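Local structure of inorganic pyrophosphatase (Anaplasma phagocytophilum, 3LD3) at residues A[71-83]-A[90-102]. The protein probably hydrolyses inorganic pyrophosphate to two phosphate ions with the help of magnesium, working as a homohexamer in the cytoplasm. Numbering follows the deposited sequence.
Sequences MYYPCNYGFIPNT and PVDVLVLARFPVM
Asn76 ties both ends of its amide to 90-102. Its OD1 accepts the N-H of Val101 at 3.0 Å in a nearly straight bond (169° at the hydrogen), although the donor stands above the carbonyl plane, and Gln45 N donates to the same oxygen. Its ND2 donates to Val95 O at 3.0 Å. A chi1 of -57° sets CG beside the backbone N, from where the amide bridges Val95 O and Val101 N, and these bonds hold its rotation. From here an antiparallel pairing runs through Asn76-Val95 and Gly78-Val93, both hydrogen-bonded pairs. Gly78 is gripped twice, by Gly78 N to Val93 O and by Val93 N to Gly78 O at 2.8 Å; Asn76 N to Val95 O is weak. Beyond the strands, Thr83 OG1 accepts Val91 N at 3.0 Å and donates to Ile80 O, so one hydroxyl braces the start of 90-102 against the turn.

On the face bearing Tyr77, Asp92 and Leu94, Tyr77 OH lies 3.3 Å from Asp92 OD2, ring and carboxylate planes 39° apart. Lys126 NZ makes a salt bridge with Asp92 OD2 and a hydrogen bond with Tyr77 OH. Tyr77 is a predicted substrate-binding residue, Asp92 and nearby Asp124 predicted magnesium ligands; a phosphate ion, probably from the crystallisation liquor, approaches the Tyr77 side chain (nearest atoms about 4 Å apart), consistent with an anion pocket. Leu94 CD2 packs against Tyr77 CD1 at 3.8 Å. Val93 shares the other face with Asn76, and Ile80 CG1 comes against its CG2 at 3.6 Å.

The beta hairpin lies in the mixed sheet that forms the barrel of soluble pyrophosphatases, 76-79 pairing with 37-41 and 92-95 running parallel to 122-131. Helix 150-162 packs on Cys75 and Leu94, while helix 180-195 packs on Ile80, Thr83 and Val91.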
ATOM      1  N   MET A  71     -13.253   9.475  -7.233  1.00  6.91           N
ATOM      2  CA  MET A  71     -12.161  10.126  -7.981  1.00  6.13           C
ATOM      3  C   MET A  71     -10.950  10.265  -7.063  1.00  6.22           C
ATOM      4  O   MET A  71     -11.076  10.123  -5.861  1.00  6.82           O
ATOM      5  CB  MET A  71     -12.582  11.492  -8.542  1.00  7.18           C
ATOM      6  CG  MET A  71     -13.828  11.363  -9.381  1.00  7.70           C
ATOM      7  SD  MET A  71     -14.284  12.766 -10.384  1.00  8.42           S
ATOM      8  CE  MET A  71     -13.226  12.568 -11.788  1.00  7.17           C
ATOM      9  N   TYR A  72      -9.792  10.537  -7.635  1.00  6.96           N
ATOM     10  CA  TYR A  72      -8.569  10.720  -6.829  1.00  7.33           C
ATOM     11  C   TYR A  72      -7.784  11.846  -7.464  1.00  7.64           C
ATOM     12  O   TYR A  72      -7.852  12.061  -8.684  1.00  6.46           O
ATOM     13  CB  TYR A  72      -7.745   9.389  -6.727  1.00  7.48           C
ATOM     14  CG  TYR A  72      -7.174   8.954  -8.049  1.00  7.29           C
ATOM     15  CD1 TYR A  72      -5.945   9.413  -8.486  1.00  9.95           C
ATOM     16  CD2 TYR A  72      -7.869   8.057  -8.866  1.00  7.82           C
ATOM     17  CE1 TYR A  72      -5.415   9.049  -9.716  1.00 10.05           C
ATOM     18  CE2 TYR A  72      -7.376   7.674 -10.094  1.00  8.52           C
ATOM     19  CZ  TYR A  72      -6.141   8.161 -10.541  1.00 10.61           C
ATOM     20  OH  TYR A  72      -5.631   7.841 -11.809  1.00  9.48           O
ATOM     21  N   TYR A  73      -7.018  12.574  -6.644  1.00  8.28           N
ATOM     22  CA  TYR A  73      -6.167  13.652  -7.182  1.00  9.29           C
ATOM     23  C   TYR A  73      -5.101  13.081  -8.122  1.00 10.53           C
ATOM     24  O   TYR A  73      -4.321  12.226  -7.729  1.00 11.99           O
ATOM     25  CB  TYR A  73      -5.548  14.446  -6.032  1.00  9.87           C
ATOM     26  CG  TYR A  73      -6.524  15.444  -5.444  1.00  9.49           C
ATOM     27  CD1 TYR A  73      -6.500  16.783  -5.862  1.00 11.72           C
ATOM     28  CD2 TYR A  73      -7.483  15.051  -4.518  1.00 11.49           C
ATOM     29  CE1 TYR A  73      -7.412  17.713  -5.343  1.00 13.96           C
ATOM     30  CE2 TYR A  73      -8.415  15.961  -3.997  1.00 13.15           C
ATOM     31  CZ  TYR A  73      -8.358  17.297  -4.432  1.00 13.74           C
ATOM     32  OH  TYR A  73      -9.265  18.173  -3.894  1.00 18.34           O
ATOM     33  N   PRO A  74      -5.052  13.568  -9.378  1.00 12.19           N
ATOM     34  CA  PRO A  74      -4.124  12.967 -10.353  1.00 13.37           C
ATOM     35  C   PRO A  74      -2.653  13.395 -10.229  1.00 13.24           C
ATOM     36  O   PRO A  74      -1.770  12.867 -10.937  1.00 15.61           O
ATOM     37  CB  PRO A  74      -4.723  13.389 -11.685  1.00 13.30           C
ATOM     38  CG  PRO A  74      -5.413  14.669 -11.427  1.00 13.07           C
ATOM     39  CD  PRO A  74      -6.013  14.469 -10.029  1.00 12.23           C
ATOM     40  N   CYS A  75      -2.400  14.365  -9.360  1.00 12.31           N
ATOM     41  CA  CYS A  75      -1.053  14.819  -9.014  1.00 11.89           C
ATOM     42  C   CYS A  75      -1.091  15.023  -7.505  1.00 10.62           C
ATOM     43  O   CYS A  75      -2.164  15.061  -6.904  1.00  9.58           O
ATOM     44  CB  CYS A  75      -0.697  16.158  -9.677  1.00 10.79           C
ATOM     45  SG  CYS A  75      -0.866  16.219 -11.424  1.00 13.84           S
ATOM     46  N   ASN A  76       0.079  15.185  -6.900  1.00  9.35           N
ATOM     47  CA  ASN A  76       0.139  15.744  -5.579  1.00  9.13           C
ATOM     48  C   ASN A  76      -0.504  17.122  -5.626  1.00  9.57           C
ATOM     49  O   ASN A  76      -0.436  17.826  -6.651  1.00 10.99           O
ATOM     50  CB  ASN A  76       1.593  15.846  -5.120  1.00  7.49           C
ATOM     51  CG  ASN A  76       2.281  14.528  -5.162  1.00  9.33           C
ATOM     52  OD1 ASN A  76       1.998  13.651  -4.340  1.00  8.31           O
ATOM     53  ND2 ASN A  76       3.147  14.333  -6.144  1.00  7.94           N
ATOM     54  N   TYR A  77      -1.197  17.479  -4.565  1.00  9.32           N
ATOM     55  CA  TYR A  77      -1.918  18.736  -4.503  1.00  9.13           C
ATOM     56  C   TYR A  77      -1.632  19.510  -3.231  1.00  8.95           C
ATOM     57  O   TYR A  77      -1.697  18.984  -2.128  1.00  8.48           O
ATOM     58  CB  TYR A  77      -3.404  18.452  -4.622  1.00  9.21           C
ATOM     59  CG  TYR A  77      -4.311  19.647  -4.650  1.00 10.43           C
ATOM     60  CD1 TYR A  77      -4.457  20.385  -5.813  1.00 12.83           C
ATOM     61  CD2 TYR A  77      -5.056  20.009  -3.537  1.00 11.95           C
ATOM     62  CE1 TYR A  77      -5.329  21.460  -5.864  1.00 14.06           C
ATOM     63  CE2 TYR A  77      -5.913  21.099  -3.567  1.00 15.62           C
ATOM     64  CZ  TYR A  77      -6.053  21.810  -4.749  1.00 13.45           C
ATOM     65  OH  TYR A  77      -6.900  22.898  -4.798  1.00 15.89           O
ATOM     66  N   GLY A  78      -1.334  20.789  -3.386  1.00  8.46           N
ATOM     67  CA  GLY A  78      -1.133  21.636  -2.244  1.00  8.60           C
ATOM     68  C   GLY A  78      -1.141  23.090  -2.614  1.00  8.91           C
ATOM     69  O   GLY A  78      -1.780  23.481  -3.607  1.00  8.66           O
ATOM     70  N   PHE A  79      -0.478  23.885  -1.800  1.00  8.76           N
ATOM     71  CA  PHE A  79      -0.499  25.342  -1.946  1.00  9.21           C
ATOM     72  C   PHE A  79       0.853  26.030  -1.766  1.00  9.70           C
ATOM     73  O   PHE A  79       1.762  25.515  -1.103  1.00  9.37           O
ATOM     74  CB  PHE A  79      -1.519  25.956  -0.972  1.00  9.26           C
ATOM     75  CG  PHE A  79      -1.072  25.917   0.462  1.00 10.62           C
ATOM     76  CD1 PHE A  79      -0.445  26.998   1.050  1.00 10.33           C
ATOM     77  CD2 PHE A  79      -1.259  24.761   1.226  1.00 11.86           C
ATOM     78  CE1 PHE A  79      -0.020  26.952   2.368  1.00 10.44           C
ATOM     79  CE2 PHE A  79      -0.810  24.709   2.548  1.00 11.79           C
ATOM     80  CZ  PHE A  79      -0.201  25.791   3.124  1.00 11.45           C
ATOM     81  N   ILE A  80       0.986  27.204  -2.377  1.00  8.55           N
ATOM     82  CA  ILE A  80       2.179  28.028  -2.202  1.00  8.19           C
ATOM     83  C   ILE A  80       1.999  28.910  -0.974  1.00  8.77           C
ATOM     84  O   ILE A  80       1.080  29.757  -0.920  1.00  9.02           O
ATOM     85  CB  ILE A  80       2.464  28.933  -3.442  1.00  8.03           C
ATOM     86  CG1 ILE A  80       2.479  28.130  -4.746  1.00  8.59           C
ATOM     87  CG2 ILE A  80       3.777  29.656  -3.236  1.00  7.92           C
ATOM     88  CD1 ILE A  80       2.580  29.003  -6.018  1.00  8.24           C
ATOM     89  N   PRO A  81       2.843  28.724   0.046  1.00 10.46           N
ATOM     90  CA  PRO A  81       2.752  29.614   1.207  1.00 11.28           C
ATOM     91  C   PRO A  81       2.951  31.091   0.875  1.00 13.21           C
ATOM     92  O   PRO A  81       3.701  31.425  -0.041  1.00 12.53           O
ATOM     93  CB  PRO A  81       3.905  29.133   2.112  1.00 11.79           C
ATOM     94  CG  PRO A  81       4.158  27.748   1.719  1.00 12.06           C
ATOM     95  CD  PRO A  81       3.913  27.714   0.216  1.00 10.59           C
ATOM     96  N   ASN A  82       2.275  31.960   1.621  1.00 13.94           N
ATOM     97  CA  ASN A  82       2.492  33.391   1.500  1.00 15.98           C
ATOM     98  C   ASN A  82       2.063  33.934   0.146  1.00 15.13           C
ATOM     99  O   ASN A  82       2.765  34.778  -0.439  1.00 16.19           O
ATOM    100  CB  ASN A  82       3.963  33.731   1.697  1.00 16.82           C
ATOM    101  CG  ASN A  82       4.246  34.197   3.027  1.00 23.28           C
ATOM    102  OD1 ASN A  82       3.909  33.528   4.010  1.00 30.40           O
ATOM    103  ND2 ASN A  82       4.872  35.373   3.116  1.00 29.70           N
ATOM    104  N   THR A  83       0.945  33.411  -0.344  1.00 15.02           N
ATOM    105  CA  THR A  83       0.324  33.884  -1.562  1.00 14.99           C
ATOM    106  C   THR A  83      -1.158  34.165  -1.315  1.00 16.37           C
ATOM    107  O   THR A  83      -1.799  33.516  -0.477  1.00 16.14           O
ATOM    108  CB  THR A  83       0.505  32.907  -2.745  1.00 14.52           C
ATOM    109  OG1 THR A  83      -0.073  31.628  -2.450  1.00 12.56           O
ATOM    110  CG2 THR A  83       1.972  32.770  -3.094  1.00 12.65           C
ATOM    111  N   PRO A  90      -4.474  30.979  -0.748  1.00 17.32           N
ATOM    112  CA  PRO A  90      -3.206  30.775  -1.429  1.00 15.91           C
ATOM    113  C   PRO A  90      -3.361  30.045  -2.772  1.00 14.48           C
ATOM    114  O   PRO A  90      -4.370  29.390  -3.021  1.00 13.94           O
ATOM    115  CB  PRO A  90      -2.388  29.943  -0.419  1.00 17.08           C
ATOM    116  CG  PRO A  90      -3.143  30.033   0.860  1.00 17.78           C
ATOM    117  CD  PRO A  90      -4.554  30.209   0.507  1.00 17.37           C
ATOM    118  N   VAL A  91      -2.378  30.206  -3.651  1.00 12.31           N
ATOM    119  CA  VAL A  91      -2.393  29.573  -4.954  1.00 11.65           C
ATOM    120  C   VAL A  91      -2.296  28.058  -4.799  1.00 11.56           C
ATOM    121  O   VAL A  91      -1.444  27.563  -4.056  1.00 10.74           O
ATOM    122  CB  VAL A  91      -1.178  30.022  -5.791  1.00 11.09           C
ATOM    123  CG1 VAL A  91      -1.120  29.265  -7.140  1.00 11.16           C
ATOM    124  CG2 VAL A  91      -1.191  31.570  -6.012  1.00 12.69           C
ATOM    125  N   ASP A  92      -3.210  27.347  -5.456  1.00 12.44           N
ATOM    126  CA  ASP A  92      -3.239  25.894  -5.452  1.00 11.63           C
ATOM    127  C   ASP A  92      -2.381  25.364  -6.587  1.00 11.13           C
ATOM    128  O   ASP A  92      -2.411  25.891  -7.713  1.00 10.20           O
ATOM    129  CB  ASP A  92      -4.665  25.406  -5.624  1.00 12.58           C
ATOM    130  CG  ASP A  92      -5.550  25.796  -4.451  1.00 16.70           C
ATOM    131  OD1 ASP A  92      -5.065  25.751  -3.297  1.00 19.75           O
ATOM    132  OD2 ASP A  92      -6.719  26.164  -4.709  1.00 22.59           O
ATOM    133  N   VAL A  93      -1.620  24.308  -6.294  1.00  9.07           N
ATOM    134  CA  VAL A  93      -0.726  23.696  -7.247  1.00  8.51           C
ATOM    135  C   VAL A  93      -0.894  22.177  -7.278  1.00  7.94           C
ATOM    136  O   VAL A  93      -0.868  21.506  -6.224  1.00  8.82           O
ATOM    137  CB  VAL A  93       0.757  24.032  -6.919  1.00  7.88           C
ATOM    138  CG1 VAL A  93       1.714  23.544  -8.049  1.00  7.57           C
ATOM    139  CG2 VAL A  93       0.930  25.543  -6.691  1.00 10.19           C
ATOM    140  N   LEU A  94      -0.972  21.655  -8.497  1.00  7.42           N
ATOM    141  CA  LEU A  94      -0.851  20.251  -8.808  1.00  7.76           C
ATOM    142  C   LEU A  94       0.616  19.963  -9.133  1.00  7.66           C
ATOM    143  O   LEU A  94       1.188  20.503 -10.085  1.00  6.50           O
ATOM    144  CB  LEU A  94      -1.714  19.894 -10.022  1.00  7.49           C
ATOM    145  CG  LEU A  94      -3.238  20.012  -9.790  1.00 10.76           C
ATOM    146  CD1 LEU A  94      -3.982  20.400 -11.120  1.00 15.03           C
ATOM    147  CD2 LEU A  94      -3.754  18.758  -9.195  1.00 14.50           C
ATOM    148  N   VAL A  95       1.237  19.116  -8.327  1.00  7.28           N
ATOM    149  CA  VAL A  95       2.658  18.765  -8.527  1.00  6.76           C
ATOM    150  C   VAL A  95       2.772  17.326  -9.044  1.00  7.74           C
ATOM    151  O   VAL A  95       2.535  16.362  -8.324  1.00  7.96           O
ATOM    152  CB  VAL A  95       3.471  18.928  -7.205  1.00  6.04           C
ATOM    153  CG1 VAL A  95       4.942  18.582  -7.458  1.00  7.60           C
ATOM    154  CG2 VAL A  95       3.336  20.300  -6.652  1.00  6.72           C
ATOM    155  N   LEU A  96       3.090  17.178 -10.320  1.00  7.82           N
ATOM    156  CA  LEU A  96       3.310  15.882 -10.913  1.00  9.69           C
ATOM    157  C   LEU A  96       4.660  15.395 -10.452  1.00  9.69           C
ATOM    158  O   LEU A  96       5.615  16.152 -10.497  1.00 11.29           O
ATOM    159  CB  LEU A  96       3.268  15.983 -12.450  1.00 10.72           C
ATOM    160  CG  LEU A  96       3.559  14.680 -13.201  1.00 12.70           C
ATOM    161  CD1 LEU A  96       2.580  13.547 -12.892  1.00 15.89           C
ATOM    162  CD2 LEU A  96       3.611  15.040 -14.714  1.00 14.55           C
ATOM    163  N   ALA A  97       4.751  14.162  -9.967  1.00  8.36           N
ATOM    164  CA  ALA A  97       6.027  13.552  -9.547  1.00  7.98           C
ATOM    165  C   ALA A  97       6.030  12.059  -9.798  1.00  7.89           C
ATOM    166  O   ALA A  97       4.986  11.473 -10.098  1.00  8.79           O
ATOM    167  CB  ALA A  97       6.331  13.843  -8.058  1.00  7.55           C
ATOM    168  N   ARG A  98       7.196  11.423  -9.682  1.00  8.14           N
ATOM    169  CA  ARG A  98       7.319  10.001  -9.977  1.00  8.41           C
ATOM    170  C   ARG A  98       6.694   9.139  -8.890  1.00  9.48           C
ATOM    171  O   ARG A  98       6.285   8.002  -9.147  1.00  9.48           O
ATOM    172  CB  ARG A  98       8.781   9.599 -10.211  1.00  8.86           C
ATOM    173  CG  ARG A  98       9.367  10.129 -11.492  1.00  9.09           C
ATOM    174  CD  ARG A  98      10.718   9.481 -11.827  1.00  9.82           C
ATOM    175  NE  ARG A  98      11.765   9.766 -10.836  1.00 11.78           N
ATOM    176  CZ  ARG A  98      12.388   8.850 -10.088  1.00 12.91           C
ATOM    177  NH1 ARG A  98      12.057   7.560 -10.156  1.00 14.00           N
ATOM    178  NH2 ARG A  98      13.330   9.240  -9.264  1.00 15.35           N
ATOM    179  N   PHE A  99       6.626   9.685  -7.672  1.00  8.63           N
ATOM    180  CA  PHE A  99       6.034   9.002  -6.526  1.00  7.74           C
ATOM    181  C   PHE A  99       5.218   9.985  -5.725  1.00  8.05           C
ATOM    182  O   PHE A  99       5.425  11.156  -5.841  1.00 10.07           O
ATOM    183  CB  PHE A  99       7.119   8.388  -5.642  1.00  7.64           C
ATOM    184  CG  PHE A  99       7.895   7.343  -6.333  1.00  7.81           C
ATOM    185  CD1 PHE A  99       7.335   6.093  -6.548  1.00 10.88           C
ATOM    186  CD2 PHE A  99       9.157   7.609  -6.833  1.00 10.95           C
ATOM    187  CE1 PHE A  99       8.032   5.115  -7.237  1.00 11.53           C
ATOM    188  CE2 PHE A  99       9.870   6.609  -7.505  1.00 11.26           C
ATOM    189  CZ  PHE A  99       9.283   5.376  -7.723  1.00 12.00           C
ATOM    190  N   PRO A 100       4.280   9.504  -4.896  1.00  8.04           N
ATOM    191  CA  PRO A 100       3.492  10.382  -4.034  1.00  7.43           C
ATOM    192  C   PRO A 100       4.361  11.044  -2.997  1.00  7.48           C
ATOM    193  O   PRO A 100       5.318  10.422  -2.511  1.00  8.00           O
ATOM    194  CB  PRO A 100       2.504   9.431  -3.376  1.00  7.50           C
ATOM    195  CG  PRO A 100       2.471   8.281  -4.254  1.00 10.37           C
ATOM    196  CD  PRO A 100       3.820   8.119  -4.795  1.00  7.87           C
ATOM    197  N   VAL A 101       4.007  12.265  -2.632  1.00  6.78           N
ATOM    198  CA  VAL A 101       4.657  13.004  -1.579  1.00  6.89           C
ATOM    199  C   VAL A 101       3.653  13.129  -0.429  1.00  6.91           C
ATOM    200  O   VAL A 101       2.477  13.498  -0.639  1.00  6.88           O
ATOM    201  CB  VAL A 101       5.060  14.403  -2.076  1.00  6.40           C
ATOM    202  CG1 VAL A 101       5.655  15.255  -0.948  1.00  7.67           C
ATOM    203  CG2 VAL A 101       6.042  14.325  -3.302  1.00  6.83           C
ATOM    204  N   MET A 102       4.103  12.884   0.786  1.00  6.71           N
ATOM    205  CA  MET A 102       3.205  12.839   1.901  1.00  7.68           C
ATOM    206  C   MET A 102       2.647  14.212   2.268  1.00  7.06           C
ATOM    207  O   MET A 102       3.331  15.240   2.138  1.00  7.68           O
ATOM    208  CB  MET A 102       3.898  12.210   3.106  1.00  8.73           C
ATOM    209  CG  MET A 102       4.892  13.058   3.725  1.00 11.22           C
ATOM    210  SD  MET A 102       5.629  12.178   5.176  1.00 15.93           S
ATOM    211  CE  MET A 102       4.405  11.935   6.278  1.00  5.77           C
TER